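Local coordinates for lipoprotein (Mycoplasma mycoides subsp. capri, PDB 7ADK) that is a lipoprotein that probably acts as a peptidase of the DUF31 family, in the PA clan of chymotrypsin-like proteases, at residues V593-D598 against S837-N842; K279-A284 against K766-L771; E185-R190 against A224-F229. All blocks are in the same frame, centred on the assembly; numbering follows the deposited sequence.

Interaction 1: residues V593-D598 against S837-N842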
ATOM      1  N   VAL B 593     -31.093  -6.326  -2.664  1.00 64.96           N
ATOM      2  CA  VAL B 593     -31.166  -5.720  -1.328  1.00 64.96           C
ATOM      3  C   VAL B 593     -32.568  -5.749  -0.725  1.00 64.96           C
ATOM      4  O   VAL B 593     -33.580  -5.691  -1.426  1.00 64.96           O
ATOM      5  CB  VAL B 593     -30.601  -4.297  -1.265  1.00 64.96           C
ATOM      6  CG1 VAL B 593     -29.196  -4.237  -1.840  1.00 64.96           C
ATOM      7  CG2 VAL B 593     -31.442  -3.238  -1.960  1.00 64.96           C
ATOM      8  N   LYS B 594     -32.583  -5.814   0.604  1.00 64.67           N
ATOM      9  CA  LYS B 594     -33.712  -5.682   1.530  1.00 64.67           C
ATOM     10  C   LYS B 594     -33.353  -4.614   2.565  1.00 64.67           C
ATOM     11  O   LYS B 594     -32.201  -4.218   2.643  1.00 64.67           O
ATOM     12  CB  LYS B 594     -33.963  -7.050   2.178  1.00 64.67           C
ATOM     13  CG  LYS B 594     -34.526  -8.116   1.233  1.00 64.67           C
ATOM     14  CD  LYS B 594     -34.406  -9.530   1.802  1.00 64.67           C
ATOM     15  CE  LYS B 594     -32.954  -9.999   1.811  1.00 64.67           C
ATOM     16  NZ  LYS B 594     -32.788 -11.372   2.306  1.00 64.67           N
ATOM     17  N   PHE B 595     -34.297  -4.163   3.378  1.00 64.21           N
ATOM     18  CA  PHE B 595     -34.063  -3.143   4.407  1.00 64.21           C
ATOM     19  C   PHE B 595     -34.389  -3.685   5.792  1.00 64.21           C
ATOM     20  O   PHE B 595     -35.285  -4.512   5.941  1.00 64.21           O
ATOM     21  CB  PHE B 595     -34.855  -1.872   4.089  1.00 64.21           C
ATOM     22  CG  PHE B 595     -34.258  -1.081   2.952  1.00 64.21           C
ATOM     23  CD1 PHE B 595     -33.295  -0.100   3.224  1.00 64.21           C
ATOM     24  CD2 PHE B 595     -34.598  -1.371   1.623  1.00 64.21           C
ATOM     25  CE1 PHE B 595     -32.679   0.593   2.178  1.00 64.21           C
ATOM     26  CE2 PHE B 595     -33.975  -0.681   0.579  1.00 64.21           C
ATOM     27  CZ  PHE B 595     -33.027   0.313   0.854  1.00 64.21           C
ATOM     28  N   PHE B 596     -33.654  -3.281   6.820  1.00 70.15           N
ATOM     29  CA  PHE B 596     -33.820  -3.844   8.158  1.00 70.15           C
ATOM     30  C   PHE B 596     -35.083  -3.315   8.856  1.00 70.15           C
ATOM     31  O   PHE B 596     -35.121  -2.163   9.295  1.00 70.15           O
ATOM     32  CB  PHE B 596     -32.554  -3.580   8.961  1.00 70.15           C
ATOM     33  CG  PHE B 596     -32.520  -4.332  10.267  1.00 70.15           C
ATOM     34  CD1 PHE B 596     -32.115  -5.675  10.292  1.00 70.15           C
ATOM     35  CD2 PHE B 596     -32.875  -3.691  11.461  1.00 70.15           C
ATOM     36  CE1 PHE B 596     -32.048  -6.363  11.506  1.00 70.15           C
ATOM     37  CE2 PHE B 596     -32.780  -4.374  12.676  1.00 70.15           C
ATOM     38  CZ  PHE B 596     -32.367  -5.711  12.699  1.00 70.15           C
ATOM     39  N   SER B 597     -36.139  -4.133   8.934  1.00 76.73           N
ATOM     40  CA  SER B 597     -37.467  -3.708   9.393  1.00 76.73           C
ATOM     41  C   SER B 597     -37.650  -3.691  10.911  1.00 76.73           C
ATOM     42  O   SER B 597     -38.488  -2.944  11.406  1.00 76.73           O
ATOM     43  CB  SER B 597     -38.500  -4.610   8.747  1.00 76.73           C
ATOM     44  OG  SER B 597     -38.235  -5.945   9.089  1.00 76.73           O
ATOM     45  N   ASP B 598     -36.884  -4.480  11.663  1.00 78.35           N
ATOM     46  CA  ASP B 598     -36.920  -4.482  13.124  1.00 78.35           C
ATOM     47  C   ASP B 598     -36.473  -3.132  13.710  1.00 78.35           C
ATOM     48  O   ASP B 598     -35.529  -2.504  13.238  1.00 78.35           O
ATOM     49  CB  ASP B 598     -36.065  -5.611  13.725  1.00 78.35           C
ATOM     50  CG  ASP B 598     -36.326  -7.044  13.261  1.00 78.35           C
ATOM     51  OD1 ASP B 598     -37.372  -7.307  12.639  1.00 78.35           O
ATOM     52  OD2 ASP B 598     -35.501  -7.929  13.589  1.00 78.35           O
ATOM     53  N   SER B 837     -41.049  -1.653  -9.892  1.00 78.37           N
ATOM     54  CA  SER B 837     -39.634  -1.481  -9.522  1.00 78.37           C
ATOM     55  C   SER B 837     -39.078  -2.766  -8.909  1.00 78.37           C
ATOM     56  O   SER B 837     -39.862  -3.569  -8.413  1.00 78.37           O
ATOM     57  CB  SER B 837     -39.496  -0.356  -8.500  1.00 78.37           C
ATOM     58  OG  SER B 837     -38.442   0.499  -8.827  1.00 78.37           O
ATOM     59  N   ALA B 838     -37.767  -2.981  -8.852  1.00 73.61           N
ATOM     60  CA  ALA B 838     -37.203  -4.174  -8.222  1.00 73.61           C
ATOM     61  C   ALA B 838     -37.495  -4.278  -6.703  1.00 73.61           C
ATOM     62  O   ALA B 838     -37.743  -5.376  -6.208  1.00 73.61           O
ATOM     63  CB  ALA B 838     -35.709  -4.230  -8.518  1.00 73.61           C
ATOM     64  N   LEU B 839     -37.518  -3.162  -5.966  1.00 72.10           N
ATOM     65  CA  LEU B 839     -38.010  -3.097  -4.580  1.00 72.10           C
ATOM     66  C   LEU B 839     -39.543  -3.064  -4.449  1.00 72.10           C
ATOM     67  O   LEU B 839     -40.076  -3.423  -3.406  1.00 72.10           O
ATOM     68  CB  LEU B 839     -37.439  -1.853  -3.876  1.00 72.10           C
ATOM     69  CG  LEU B 839     -35.952  -1.902  -3.525  1.00 72.10           C
ATOM     70  CD1 LEU B 839     -35.550  -0.590  -2.877  1.00 72.10           C
ATOM     71  CD2 LEU B 839     -35.621  -3.008  -2.548  1.00 72.10           C
ATOM     72  N   PHE B 840     -40.254  -2.626  -5.480  1.00 76.95           N
ATOM     73  CA  PHE B 840     -41.679  -2.300  -5.464  1.00 76.95           C
ATOM     74  C   PHE B 840     -42.405  -3.033  -6.596  1.00 76.95           C
ATOM     75  O   PHE B 840     -42.926  -2.429  -7.529  1.00 76.95           O
ATOM     76  CB  PHE B 840     -41.858  -0.771  -5.469  1.00 76.95           C
ATOM     77  CG  PHE B 840     -41.250  -0.069  -4.266  1.00 76.95           C
ATOM     78  CD1 PHE B 840     -41.924  -0.089  -3.036  1.00 76.95           C
ATOM     79  CD2 PHE B 840     -40.002   0.574  -4.348  1.00 76.95           C
ATOM     80  CE1 PHE B 840     -41.347   0.498  -1.899  1.00 76.95           C
ATOM     81  CE2 PHE B 840     -39.433   1.166  -3.211  1.00 76.95           C
ATOM     82  CZ  PHE B 840     -40.098   1.124  -1.984  1.00 76.95           C
ATOM     83  N   GLN B 841     -42.385  -4.363  -6.574  1.00 80.47           N
ATOM     84  CA  GLN B 841     -42.837  -5.201  -7.698  1.00 80.47           C
ATOM     85  C   GLN B 841     -44.360  -5.217  -7.896  1.00 80.47           C
ATOM     86  O   GLN B 841     -44.842  -5.550  -8.972  1.00 80.47           O
ATOM     87  CB  GLN B 841     -42.292  -6.622  -7.548  1.00 80.47           C
ATOM     88  CG  GLN B 841     -40.769  -6.662  -7.626  1.00 80.47           C
ATOM     89  CD  GLN B 841     -40.193  -8.021  -7.280  1.00 80.47           C
ATOM     90  OE1 GLN B 841     -40.682  -9.068  -7.674  1.00 80.47           O
ATOM     91  NE2 GLN B 841     -39.119  -8.063  -6.539  1.00 80.47           N
ATOM     92  N   ASN B 842     -45.117  -4.803  -6.880  1.00 86.69           N
ATOM     93  CA  ASN B 842     -46.546  -4.495  -6.953  1.00 86.69           C
ATOM     94  C   ASN B 842     -46.852  -3.000  -7.230  1.00 86.69           C
ATOM     95  O   ASN B 842     -48.019  -2.618  -7.283  1.00 86.69           O
ATOM     96  CB  ASN B 842     -47.229  -5.008  -5.671  1.00 86.69           C
ATOM     97  CG  ASN B 842     -47.115  -6.511  -5.471  1.00 86.69           C
ATOM     98  OD1 ASN B 842     -46.069  -7.029  -5.113  1.00 86.69           O
ATOM     99  ND2 ASN B 842     -48.171  -7.255  -5.673  1.00 86.69           N
TER
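Val-593 and Phe-595, on and beside the short strand 594-595, lie beside Leu-839 in the loop after strand 836-837, and the two backbones do not pair. Leu-839 is the whole contact on its side. Its two methyl groups divide the work. CD1 reaches the edge of the Phe-595 ring, near the ring plane, and lies 3.8 Å from CE2 of that residue. CD2 rests against the backbone of Val-593, 3.6 Å from its O, and Val-593 CG2 is 4.2 Å from Leu-839 CD2. The leucine runs roughly perpendicular to the phenylalanine side chain. Phe-595 has its CG anti to the carbonyl carbon (chi1 -74°), which brings the ring edge to the leucine. The same ring also meets Phe-789 edge-to-face and touches Leu-770 of the neighbouring strand 769-778. Within 837-842 the loop is tied back on itself. Ser-837 N bonds to Phe-840 O at 3.1 Å, and Gln-841 NE2 gives a fairly straight bond (161°) to Ala-838 O at 3.0 Å. The contact thus joins the 837-842 loop, which follows a strand of one sheet, to the short strand 594-595 of the other sheet. Its chemistry is mainly apolar, with one methyl on a backbone carbonyl oxygen. The partly exposed leucine packs against two buried residues without any directed bond, while polar bonds within the loop and from Leu-839 N to Asp-430 OD1 hold the backbone beside it.

Interaction 2: residues K279-A284 against K766-L771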
ATOM      1  N   LYS B 279     -18.465 -10.991  -2.859  1.00 67.44           N
ATOM      2  CA  LYS B 279     -19.262 -12.025  -3.544  1.00 67.44           C
ATOM      3  C   LYS B 279     -20.754 -11.915  -3.128  1.00 67.44           C
ATOM      4  O   LYS B 279     -21.612 -12.463  -3.817  1.00 67.44           O
ATOM      5  CB  LYS B 279     -18.600 -13.416  -3.454  1.00 67.44           C
ATOM      6  CG  LYS B 279     -19.051 -14.456  -4.495  1.00 67.44           C
ATOM      7  CD  LYS B 279     -18.558 -14.176  -5.918  1.00 67.44           C
ATOM      8  CE  LYS B 279     -18.921 -15.332  -6.844  1.00 67.44           C
ATOM      9  NZ  LYS B 279     -18.240 -15.244  -8.154  1.00 67.44           N
ATOM     10  N   THR B 280     -21.060 -11.065  -2.128  1.00 65.17           N
ATOM     11  CA  THR B 280     -22.372 -10.474  -1.857  1.00 65.17           C
ATOM     12  C   THR B 280     -22.349  -8.942  -1.734  1.00 65.17           C
ATOM     13  O   THR B 280     -23.060  -8.302  -2.484  1.00 65.17           O
ATOM     14  CB  THR B 280     -23.039 -11.107  -0.635  1.00 65.17           C
ATOM     15  OG1 THR B 280     -23.059 -12.510  -0.761  1.00 65.17           O
ATOM     16  CG2 THR B 280     -24.474 -10.637  -0.479  1.00 65.17           C
ATOM     17  N   VAL B 281     -21.598  -8.319  -0.818  1.00 62.50           N
ATOM     18  CA  VAL B 281     -21.840  -6.896  -0.437  1.00 62.50           C
ATOM     19  C   VAL B 281     -20.949  -5.846  -1.103  1.00 62.50           C
ATOM     20  O   VAL B 281     -21.457  -4.897  -1.687  1.00 62.50           O
ATOM     21  CB  VAL B 281     -21.879  -6.740   1.098  1.00 62.50           C
ATOM     22  CG1 VAL B 281     -21.732  -5.308   1.607  1.00 62.50           C
ATOM     23  CG2 VAL B 281     -23.197  -7.321   1.608  1.00 62.50           C
ATOM     24  N   GLY B 282     -19.633  -5.927  -0.970  1.00 59.09           N
ATOM     25  CA  GLY B 282     -18.691  -4.922  -1.479  1.00 59.09           C
ATOM     26  C   GLY B 282     -18.256  -5.119  -2.914  1.00 59.09           C
ATOM     27  O   GLY B 282     -17.497  -4.352  -3.489  1.00 59.09           O
ATOM     28  N   LEU B 283     -18.745  -6.198  -3.475  1.00 62.40           N
ATOM     29  CA  LEU B 283     -18.584  -6.682  -4.826  1.00 62.40           C
ATOM     30  C   LEU B 283     -19.994  -6.932  -5.321  1.00 62.40           C
ATOM     31  O   LEU B 283     -20.858  -7.326  -4.548  1.00 62.40           O
ATOM     32  CB  LEU B 283     -17.706  -7.941  -4.766  1.00 62.40           C
ATOM     33  CG  LEU B 283     -17.677  -8.866  -5.989  1.00 62.40           C
ATOM     34  CD1 LEU B 283     -16.562  -9.888  -5.786  1.00 62.40           C
ATOM     35  CD2 LEU B 283     -18.988  -9.631  -6.181  1.00 62.40           C
ATOM     36  N   ALA B 284     -20.239  -6.690  -6.590  1.00 63.61           N
ATOM     37  CA  ALA B 284     -21.581  -6.688  -7.160  1.00 63.61           C
ATOM     38  C   ALA B 284     -22.574  -5.624  -6.668  1.00 63.61           C
ATOM     39  O   ALA B 284     -23.322  -5.137  -7.495  1.00 63.61           O
ATOM     40  CB  ALA B 284     -22.178  -8.082  -7.197  1.00 63.61           C
ATOM     41  N   LYS B 766     -26.763  -9.690   8.166  1.00 71.96           N
ATOM     42  CA  LYS B 766     -26.410 -11.025   7.648  1.00 71.96           C
ATOM     43  C   LYS B 766     -27.004 -11.453   6.311  1.00 71.96           C
ATOM     44  O   LYS B 766     -26.273 -12.006   5.492  1.00 71.96           O
ATOM     45  CB  LYS B 766     -26.832 -12.077   8.676  1.00 71.96           C
ATOM     46  CG  LYS B 766     -25.985 -12.077   9.948  1.00 71.96           C
ATOM     47  CD  LYS B 766     -26.433 -13.142  10.954  1.00 71.96           C
ATOM     48  CE  LYS B 766     -26.457 -14.571  10.393  1.00 71.96           C
ATOM     49  NZ  LYS B 766     -26.873 -15.568  11.399  1.00 71.96           N
ATOM     50  N   ASP B 767     -28.302 -11.258   6.093  1.00 70.35           N
ATOM     51  CA  ASP B 767     -28.995 -11.755   4.898  1.00 70.35           C
ATOM     52  C   ASP B 767     -29.146 -10.690   3.800  1.00 70.35           C
ATOM     53  O   ASP B 767     -30.109 -10.700   3.030  1.00 70.35           O
ATOM     54  CB  ASP B 767     -30.300 -12.459   5.268  1.00 70.35           C
ATOM     55  CG  ASP B 767     -31.415 -11.526   5.726  1.00 70.35           C
ATOM     56  OD1 ASP B 767     -31.212 -10.745   6.678  1.00 70.35           O
ATOM     57  OD2 ASP B 767     -32.529 -11.594   5.147  1.00 70.35           O
ATOM     58  N   ASN B 768     -28.186  -9.767   3.728  1.00 68.14           N
ATOM     59  CA  ASN B 768     -28.155  -8.634   2.811  1.00 68.14           C
ATOM     60  C   ASN B 768     -29.300  -7.637   3.059  1.00 68.14           C
ATOM     61  O   ASN B 768     -29.985  -7.187   2.138  1.00 68.14           O
ATOM     62  CB  ASN B 768     -27.975  -9.120   1.358  1.00 68.14           C
ATOM     63  CG  ASN B 768     -27.313  -8.117   0.453  1.00 68.14           C
ATOM     64  OD1 ASN B 768     -26.728  -7.141   0.891  1.00 68.14           O
ATOM     65  ND2 ASN B 768     -27.355  -8.310  -0.839  1.00 68.14           N
ATOM     66  N   LYS B 769     -29.521  -7.304   4.338  1.00 67.03           N
ATOM     67  CA  LYS B 769     -30.471  -6.274   4.788  1.00 67.03           C
ATOM     68  C   LYS B 769     -29.741  -4.969   5.103  1.00 67.03           C
ATOM     69  O   LYS B 769     -28.964  -4.898   6.046  1.00 67.03           O
ATOM     70  CB  LYS B 769     -31.248  -6.753   6.020  1.00 67.03           C
ATOM     71  CG  LYS B 769     -32.485  -7.577   5.673  1.00 67.03           C
ATOM     72  CD  LYS B 769     -33.263  -7.943   6.940  1.00 67.03           C
ATOM     73  CE  LYS B 769     -34.555  -8.715   6.655  1.00 67.03           C
ATOM     74  NZ  LYS B 769     -34.362 -10.176   6.661  1.00 67.03           N
ATOM     75  N   LEU B 770     -30.041  -3.922   4.344  1.00 63.23           N
ATOM     76  CA  LEU B 770     -29.559  -2.554   4.497  1.00 63.23           C
ATOM     77  C   LEU B 770     -30.066  -1.939   5.795  1.00 63.23           C
ATOM     78  O   LEU B 770     -31.265  -1.869   6.037  1.00 63.23           O
ATOM     79  CB  LEU B 770     -30.042  -1.725   3.298  1.00 63.23           C
ATOM     80  CG  LEU B 770     -29.342  -2.023   1.969  1.00 63.23           C
ATOM     81  CD1 LEU B 770     -30.101  -1.349   0.845  1.00 63.23           C
ATOM     82  CD2 LEU B 770     -27.938  -1.449   1.944  1.00 63.23           C
ATOM     83  N   LEU B 771     -29.147  -1.465   6.633  1.00 62.03           N
ATOM     84  CA  LEU B 771     -29.419  -1.103   8.027  1.00 62.03           C
ATOM     85  C   LEU B 771     -29.131   0.369   8.312  1.00 62.03           C
ATOM     86  O   LEU B 771     -29.994   1.079   8.833  1.00 62.03           O
ATOM     87  CB  LEU B 771     -28.617  -2.055   8.929  1.00 62.03           C
ATOM     88  CG  LEU B 771     -28.641  -1.730  10.431  1.00 62.03           C
ATOM     89  CD1 LEU B 771     -30.039  -1.784  11.016  1.00 62.03           C
ATOM     90  CD2 LEU B 771     -27.787  -2.751  11.172  1.00 62.03           C
TER
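Asn-768 turns its side-chain amide toward Thr-280 and Val-281, and methyl groups meet it. CG2 of Thr-280 lies 3.7 Å from Asn-768 ND2. CG2 of Val-281 lies 3.6 Å from Asn-768 OD1. Both are van der Waals contacts, and the side chains lie alongside one another, running opposite ways. The asparagine CG is anti to its own N (chi1 -153°), and this swings the amide out to the 279-284 loop. The same amide is held by partners beyond the loop. OD1 accepts a hydrogen bond from Arg-764, and ND2 makes a weak one to Lys-591 O. Asn-768 sits where strands 761-765 and 769-778 are joined by a tight turn, and its backbone is left-handed. With Lys-769 it faces Thr-765 as a G1 beta bulge of this antiparallel hairpin. Beside it, Asp-767 OD2 forms salt bridges with both Lys-769 and Lys-594. In the 279-284 loop, Thr-280 CG2 meets the amide, while OG1 is hydrogen-bonded to Asn-275 O and Lys-591 NZ. The Val-281 side chain packs on Arg-764 as well, and Val-281 O is bonded to Thr-286 OG1.

Interaction 3: residues E185-R190 against A224-F229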
ATOM      1  N   GLU B 185     -17.422   7.489  34.332  1.00 81.98           N
ATOM      2  CA  GLU B 185     -16.609   8.148  35.364  1.00 81.98           C
ATOM      3  C   GLU B 185     -15.107   8.222  35.012  1.00 81.98           C
ATOM      4  O   GLU B 185     -14.345   8.870  35.725  1.00 81.98           O
ATOM      5  CB  GLU B 185     -16.882   7.575  36.767  1.00 81.98           C
ATOM      6  CG  GLU B 185     -16.182   6.261  37.108  1.00 81.98           C
ATOM      7  CD  GLU B 185     -16.110   5.917  38.605  1.00 81.98           C
ATOM      8  OE1 GLU B 185     -16.592   6.680  39.457  1.00 81.98           O
ATOM      9  OE2 GLU B 185     -15.516   4.881  38.949  1.00 81.98           O
ATOM     10  N   ARG B 186     -14.675   7.581  33.922  1.00 79.69           N
ATOM     11  CA  ARG B 186     -13.325   7.624  33.340  1.00 79.69           C
ATOM     12  C   ARG B 186     -13.272   8.528  32.118  1.00 79.69           C
ATOM     13  O   ARG B 186     -12.369   9.344  31.994  1.00 79.69           O
ATOM     14  CB  ARG B 186     -12.879   6.196  33.010  1.00 79.69           C
ATOM     15  CG  ARG B 186     -12.674   5.430  34.281  1.00 79.69           C
ATOM     16  CD  ARG B 186     -12.419   3.952  34.191  1.00 79.69           C
ATOM     17  NE  ARG B 186     -12.054   3.404  35.505  1.00 79.69           N
ATOM     18  CZ  ARG B 186     -12.756   3.469  36.623  1.00 79.69           C
ATOM     19  NH1 ARG B 186     -14.010   3.802  36.650  1.00 79.69           N
ATOM     20  NH2 ARG B 186     -12.192   3.211  37.757  1.00 79.69           N
ATOM     21  N   TYR B 187     -14.287   8.481  31.271  1.00 77.39           N
ATOM     22  CA  TYR B 187     -14.432   9.364  30.127  1.00 77.39           C
ATOM     23  C   TYR B 187     -14.560  10.821  30.563  1.00 77.39           C
ATOM     24  O   TYR B 187     -13.936  11.707  29.999  1.00 77.39           O
ATOM     25  CB  TYR B 187     -15.640   8.916  29.306  1.00 77.39           C
ATOM     26  CG  TYR B 187     -15.653   9.487  27.909  1.00 77.39           C
ATOM     27  CD1 TYR B 187     -14.868   8.875  26.922  1.00 77.39           C
ATOM     28  CD2 TYR B 187     -16.422  10.625  27.597  1.00 77.39           C
ATOM     29  CE1 TYR B 187     -14.845   9.393  25.619  1.00 77.39           C
ATOM     30  CE2 TYR B 187     -16.410  11.140  26.292  1.00 77.39           C
ATOM     31  CZ  TYR B 187     -15.617  10.528  25.305  1.00 77.39           C
ATOM     32  OH  TYR B 187     -15.607  11.019  24.047  1.00 77.39           O
ATOM     33  N   MET B 188     -15.328  11.073  31.620  1.00 86.23           N
ATOM     34  CA  MET B 188     -15.509  12.410  32.186  1.00 86.23           C
ATOM     35  C   MET B 188     -14.256  13.018  32.835  1.00 86.23           C
ATOM     36  O   MET B 188     -14.175  14.238  32.888  1.00 86.23           O
ATOM     37  CB  MET B 188     -16.669  12.399  33.191  1.00 86.23           C
ATOM     38  CG  MET B 188     -18.038  12.288  32.525  1.00 86.23           C
ATOM     39  SD  MET B 188     -18.412  13.548  31.286  1.00 86.23           S
ATOM     40  CE  MET B 188     -18.032  15.079  32.149  1.00 86.23           C
ATOM     41  N   THR B 189     -13.269  12.245  33.299  1.00 86.23           N
ATOM     42  CA  THR B 189     -12.024  12.781  33.880  1.00 86.23           C
ATOM     43  C   THR B 189     -10.964  13.063  32.817  1.00 86.23           C
ATOM     44  O   THR B 189     -10.293  14.093  32.910  1.00 86.23           O
ATOM     45  CB  THR B 189     -11.458  11.893  34.995  1.00 86.23           C
ATOM     46  OG1 THR B 189     -11.155  10.620  34.509  1.00 86.23           O
ATOM     47  CG2 THR B 189     -12.425  11.769  36.149  1.00 86.23           C
ATOM     48  N   ARG B 190     -10.870  12.266  31.736  1.00 87.22           N
ATOM     49  CA  ARG B 190     -10.095  12.670  30.539  1.00 87.22           C
ATOM     50  C   ARG B 190     -10.682  13.925  29.882  1.00 87.22           C
ATOM     51  O   ARG B 190      -9.951  14.804  29.429  1.00 87.22           O
ATOM     52  CB  ARG B 190      -9.877  11.523  29.526  1.00 87.22           C
ATOM     53  CG  ARG B 190     -11.151  11.014  28.834  1.00 87.22           C
ATOM     54  CD  ARG B 190     -10.920  10.068  27.644  1.00 87.22           C
ATOM     55  NE  ARG B 190     -10.214  10.697  26.510  1.00 87.22           N
ATOM     56  CZ  ARG B 190     -10.677  11.573  25.639  1.00 87.22           C
ATOM     57  NH1 ARG B 190     -11.899  12.012  25.665  1.00 87.22           N
ATOM     58  NH2 ARG B 190      -9.897  12.013  24.703  1.00 87.22           N
ATOM     59  N   ALA B 224     -23.822  18.106  29.669  1.00 86.21           N
ATOM     60  CA  ALA B 224     -23.423  19.439  29.242  1.00 86.21           C
ATOM     61  C   ALA B 224     -21.993  19.498  28.683  1.00 86.21           C
ATOM     62  O   ALA B 224     -21.659  20.494  28.041  1.00 86.21           O
ATOM     63  CB  ALA B 224     -23.608  20.383  30.420  1.00 86.21           C
ATOM     64  N   ALA B 225     -21.164  18.472  28.894  1.00 84.33           N
ATOM     65  CA  ALA B 225     -19.781  18.395  28.422  1.00 84.33           C
ATOM     66  C   ALA B 225     -19.398  17.113  27.645  1.00 84.33           C
ATOM     67  O   ALA B 225     -18.452  17.198  26.870  1.00 84.33           O
ATOM     68  CB  ALA B 225     -18.864  18.604  29.629  1.00 84.33           C
ATOM     69  N   ILE B 226     -20.081  15.960  27.807  1.00 85.70           N
ATOM     70  CA  ILE B 226     -19.761  14.683  27.095  1.00 85.70           C
ATOM     71  C   ILE B 226     -19.618  14.939  25.595  1.00 85.70           C
ATOM     72  O   ILE B 226     -18.729  14.398  24.939  1.00 85.70           O
ATOM     73  CB  ILE B 226     -20.788  13.542  27.357  1.00 85.70           C
ATOM     74  CG1 ILE B 226     -20.741  12.992  28.794  1.00 85.70           C
ATOM     75  CG2 ILE B 226     -20.510  12.346  26.440  1.00 85.70           C
ATOM     76  CD1 ILE B 226     -21.967  12.192  29.204  1.00 85.70           C
ATOM     77  N   SER B 227     -20.467  15.816  25.064  1.00 83.52           N
ATOM     78  CA  SER B 227     -20.223  16.627  23.875  1.00 83.52           C
ATOM     79  C   SER B 227     -21.146  17.854  23.920  1.00 83.52           C
ATOM     80  O   SER B 227     -21.731  18.184  24.954  1.00 83.52           O
ATOM     81  CB  SER B 227     -20.419  15.814  22.582  1.00 83.52           C
ATOM     82  OG  SER B 227     -19.442  14.816  22.468  1.00 83.52           O
ATOM     83  N   ASN B 228     -21.347  18.506  22.786  1.00 83.00           N
ATOM     84  CA  ASN B 228     -22.328  19.557  22.578  1.00 83.00           C
ATOM     85  C   ASN B 228     -23.797  19.056  22.586  1.00 83.00           C
ATOM     86  O   ASN B 228     -24.537  19.303  21.631  1.00 83.00           O
ATOM     87  CB  ASN B 228     -21.932  20.210  21.255  1.00 83.00           C
ATOM     88  N   PHE B 229     -24.235  18.321  23.620  1.00 73.91           N
ATOM     89  CA  PHE B 229     -25.596  17.770  23.716  1.00 73.91           C
ATOM     90  C   PHE B 229     -26.634  18.859  24.058  1.00 73.91           C
ATOM     91  O   PHE B 229     -26.285  19.896  24.621  1.00 73.91           O
ATOM     92  CB  PHE B 229     -25.711  16.644  24.763  1.00 73.91           C
ATOM     93  CG  PHE B 229     -25.073  15.267  24.568  1.00 73.91           C
ATOM     94  CD1 PHE B 229     -23.793  15.095  24.016  1.00 73.91           C
ATOM     95  CD2 PHE B 229     -25.735  14.142  25.102  1.00 73.91           C
ATOM     96  CE1 PHE B 229     -23.175  13.831  24.024  1.00 73.91           C
ATOM     97  CE2 PHE B 229     -25.116  12.881  25.112  1.00 73.91           C
ATOM     98  CZ  PHE B 229     -23.836  12.729  24.571  1.00 73.91           C
TER
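A thioether sulfur, not a methyl, makes the nearest side-chain approach between Met-188 and Ile-226: SD lies 3.5 Å from Ile-226 CG1. The methionine first leaves its helix without pointing at the partner. Bends at chi2 (-56°) and chi3 (-51°) then fold its end toward the other segment. The terminal CE of Met-188 reaches on to Ala-225 CB at 4.4 Å. Tyr-187, one residue earlier, adds a looser contact. Its ring edge faces Ile-226, with CE2 4.2 Å from Ile-226 O and 4.3 Å from Ile-226 CG2. The ring extends past the isoleucine, and its OH is bonded to Gln-700. Met-188 also touches Asp-222. The contact therefore packs helix 176-192 against the weakly bonded end of helix 220-226 and the chain leaving it. There Ser-227 OG donates to Ile-226 O at 2.6 Å, in the carbonyl plane, and also meets Lys-250 NZ. Asn-228 then turns the chain as the centre of an inverse gamma turn. Between the segments the chemistry is sulfur and hydrocarbon packing, with a ring edge at a backbone carbonyl oxygen, so the segments meet through side-chain fit rather than any directed bond.

All three contacts are largely buried and made by packing, but their places differ. Interactions 1 and 2 meet in one sheet, where strands 594-595 and 769-778 are neighbours. Lys-594 O and Leu-770 N are probably hydrogen-bonded at 2.8 Å, and a salt bridge from Lys-594 to Asp-767 also joins the two. Along the chain their segments alternate. Interaction 1 is hydrocarbon against ring edge and backbone carbonyl, whereas interaction 2 sets methyl groups on a hydrogen-bonded amide. Interaction 3 stands apart, about 22 Å from interaction 1 and about 21 Å from interaction 2 by nearest atoms. It joins two early helices, close in sequence, through a methionine.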